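Local coordinates for protein xylosidase (Xanthomonas axonopodis pv. citri, PDB 6XN2) that probably hydrolyses xylo-oligosaccharides as a family 43 glycoside hydrolase, binding xylose units in its ligand pocket, at residues F255-W260 against S271-D276. Sequence-based numbering, arbitrary orientation.
Sequences FFEGPW and SYSTGD. With XYP (beta-D-xylopyranose), chain E.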
loop_
_atom_site.group_PDB
_atom_site.type_symbol
_atom_site.label_atom_id
_atom_site.label_comp_id
_atom_site.label_asym_id
_atom_site.label_seq_id
_atom_site.Cartn_x
_atom_site.Cartn_y
_atom_site.Cartn_z
ATOM N N PHE A 255 3.356 -7.695 10.643
ATOM C CA PHE A 255 3.447 -7.072 9.342
ATOM C C PHE A 255 3.856 -7.997 8.212
ATOM O O PHE A 255 4.740 -8.751 8.359
ATOM C CB PHE A 255 4.401 -5.886 9.432
ATOM C CG PHE A 255 4.745 -5.284 8.114
ATOM C CD1 PHE A 255 3.927 -4.373 7.535
ATOM C CD2 PHE A 255 5.873 -5.656 7.459
ATOM C CE1 PHE A 255 4.220 -3.825 6.332
ATOM C CE2 PHE A 255 6.177 -5.115 6.245
ATOM C CZ PHE A 255 5.340 -4.197 5.679
ATOM N N PHE A 256 3.178 -7.921 7.078
ATOM C CA PHE A 256 3.505 -8.711 5.914
ATOM C C PHE A 256 3.916 -7.828 4.760
ATOM O O PHE A 256 4.973 -7.995 4.267
ATOM C CB PHE A 256 2.356 -9.571 5.483
ATOM C CG PHE A 256 2.683 -10.564 4.415
ATOM C CD1 PHE A 256 2.512 -10.261 3.099
ATOM C CD2 PHE A 256 3.077 -11.838 4.737
ATOM C CE1 PHE A 256 2.764 -11.175 2.130
ATOM C CE2 PHE A 256 3.327 -12.752 3.769
ATOM C CZ PHE A 256 3.171 -12.424 2.466
ATOM N N GLU A 257 3.063 -6.904 4.351
ATOM C CA GLU A 257 3.336 -5.987 3.260
ATOM C C GLU A 257 2.413 -4.764 3.249
ATOM O O GLU A 257 1.603 -4.610 4.096
ATOM C CB GLU A 257 3.269 -6.682 1.901
ATOM C CG GLU A 257 1.898 -7.053 1.407
ATOM C CD GLU A 257 1.902 -8.125 0.324
ATOM O OE1 GLU A 257 2.933 -8.443 -0.216
ATOM O OE2 GLU A 257 0.846 -8.631 -0.023
ATOM N N GLY A 258 2.656 -3.872 2.307
ATOM C CA GLY A 258 1.803 -2.718 2.054
ATOM C C GLY A 258 1.488 -1.762 3.195
ATOM O O GLY A 258 0.307 -1.526 3.485
ATOM N N PRO A 259 2.492 -1.155 3.802
ATOM C CA PRO A 259 2.221 -0.222 4.875
ATOM C C PRO A 259 1.552 1.048 4.402
ATOM O O PRO A 259 1.691 1.433 3.314
ATOM C CB PRO A 259 3.603 0.121 5.397
ATOM C CG PRO A 259 4.492 -0.094 4.280
ATOM C CD PRO A 259 3.903 -1.170 3.442
ATOM N N TRP A 260 0.789 1.656 5.269
ATOM C CA TRP A 260 0.165 2.942 4.978
ATOM C C TRP A 260 0.068 3.680 6.287
ATOM O O TRP A 260 -0.209 3.070 7.318
ATOM C CB TRP A 260 -1.219 2.771 4.339
ATOM C CG TRP A 260 -1.911 4.082 4.002
ATOM C CD1 TRP A 260 -2.724 4.816 4.826
ATOM C CD2 TRP A 260 -1.844 4.804 2.759
ATOM N NE1 TRP A 260 -3.164 5.944 4.171
ATOM C CE2 TRP A 260 -2.639 5.963 2.904
ATOM C CE3 TRP A 260 -1.198 4.580 1.536
ATOM C CZ2 TRP A 260 -2.804 6.894 1.873
ATOM C CZ3 TRP A 260 -1.355 5.506 0.518
ATOM C CH2 TRP A 260 -2.157 6.648 0.690
ATOM N N SER A 271 -1.237 1.194 9.113
ATOM C CA SER A 271 -2.047 0.044 8.726
ATOM C C SER A 271 -1.317 -0.754 7.649
ATOM O O SER A 271 -0.466 -0.217 6.938
ATOM C CB SER A 271 -3.447 0.481 8.261
ATOM O OG SER A 271 -3.401 1.544 7.314
ATOM N N TYR A 272 -1.609 -2.039 7.585
ATOM C CA TYR A 272 -0.904 -2.945 6.736
ATOM C C TYR A 272 -1.576 -4.286 6.531
ATOM O O TYR A 272 -2.441 -4.643 7.242
ATOM C CB TYR A 272 0.426 -3.258 7.416
ATOM C CG TYR A 272 0.288 -3.760 8.818
ATOM C CD1 TYR A 272 0.152 -5.097 9.081
ATOM C CD2 TYR A 272 0.287 -2.913 9.860
ATOM C CE1 TYR A 272 0.015 -5.564 10.338
ATOM C CE2 TYR A 272 0.153 -3.366 11.131
ATOM C CZ TYR A 272 0.018 -4.707 11.365
ATOM O OH TYR A 272 -0.112 -5.158 12.616
ATOM N N SER A 273 -1.097 -5.037 5.572
ATOM C CA SER A 273 -1.615 -6.340 5.284
ATOM C C SER A 273 -0.882 -7.386 6.101
ATOM O O SER A 273 0.264 -7.241 6.340
ATOM C CB SER A 273 -1.437 -6.621 3.830
ATOM O OG SER A 273 -1.535 -7.974 3.546
ATOM N N THR A 274 -1.580 -8.411 6.532
ATOM C CA THR A 274 -0.991 -9.496 7.288
ATOM C C THR A 274 -0.686 -10.696 6.430
ATOM O O THR A 274 -0.281 -11.714 6.887
ATOM C CB THR A 274 -1.848 -9.957 8.437
ATOM O OG1 THR A 274 -3.056 -10.472 7.931
ATOM C CG2 THR A 274 -2.101 -8.850 9.386
ATOM N N GLY A 275 -0.891 -10.543 5.161
ATOM C CA GLY A 275 -0.547 -11.580 4.205
ATOM C C GLY A 275 -1.324 -12.881 4.309
ATOM O O GLY A 275 -2.442 -12.990 3.787
ATOM N N ASP A 276 -0.727 -13.859 4.972
ATOM C CA ASP A 276 -1.331 -15.173 5.067
ATOM C C ASP A 276 -2.551 -15.314 5.926
ATOM O O ASP A 276 -3.156 -16.351 5.932
ATOM C CB ASP A 276 -0.318 -16.274 5.356
ATOM C CG ASP A 276 0.367 -16.125 6.682
ATOM O OD1 ASP A 276 0.413 -15.031 7.207
ATOM O OD2 ASP A 276 0.863 -17.123 7.162
HETATM O O1 XYP E . 2.491 -9.122 -3.043
HETATM C C1 XYP E . 1.681 -8.154 -3.668
HETATM C C2 XYP E . 2.370 -6.810 -3.553
HETATM C C3 XYP E . 1.824 -5.799 -4.510
HETATM C C4 XYP E . 1.728 -6.387 -5.901
HETATM C C5 XYP E . 0.913 -7.647 -5.850
HETATM O O2 XYP E . 2.256 -6.246 -2.253
HETATM O O3 XYP E . 2.785 -4.787 -4.449
HETATM O O4 XYP E . 1.077 -5.498 -6.751
HETATM O O5 XYP E . 1.508 -8.580 -4.995
HETATM O O HOH W 1 -1.503 -9.250 0.949
HETATM O O HOH W 2 -3.129 4.083 8.117
#
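Gly-275, having no side chain, can lay its CA over one face of the Phe-256 ring, 3.5 Å from the ring centroid, in a CH-pi contact. This is the tight end of a hairpin whose strands 257-264 and 267-273 form one edge of a mixed sheet in the family 43 fold. At a classic beta bulge Phe-256 and Glu-257 both face Ser-273: Ser-273 O accepts from Phe-256 N at 3.1 Å and, weakly, from Glu-257 N. The register slips by one residue between Glu-257 and Trp-260, where Gly-258 adopts a positive phi that its residue type readily tolerates; Trp-260 and Ser-271 then exchange two backbone bonds. Away from the sugar, Phe-255 and Tyr-272 meet in an offset edge-to-face pair, planes at 62°, with Tyr-272 OH bonded to Arg-253 O. The Glu-257 side is looser and wetter: a water oxygen lies 2.6 Å from Glu-257 OE2 and also bonds Ser-273 OG, which accepts from Gly-275 N in an ST turn. With CG between backbone N and carbonyl carbon (chi1 73°) and the chain extended beyond, Glu-257 OE1 accepts from xylose O1 at 2.9 Å; Asp-170 and Asp-50 bind the same sugar. The water bridge is consistent with Ser-273 positioning the sugar-binding carboxylate from the second shell.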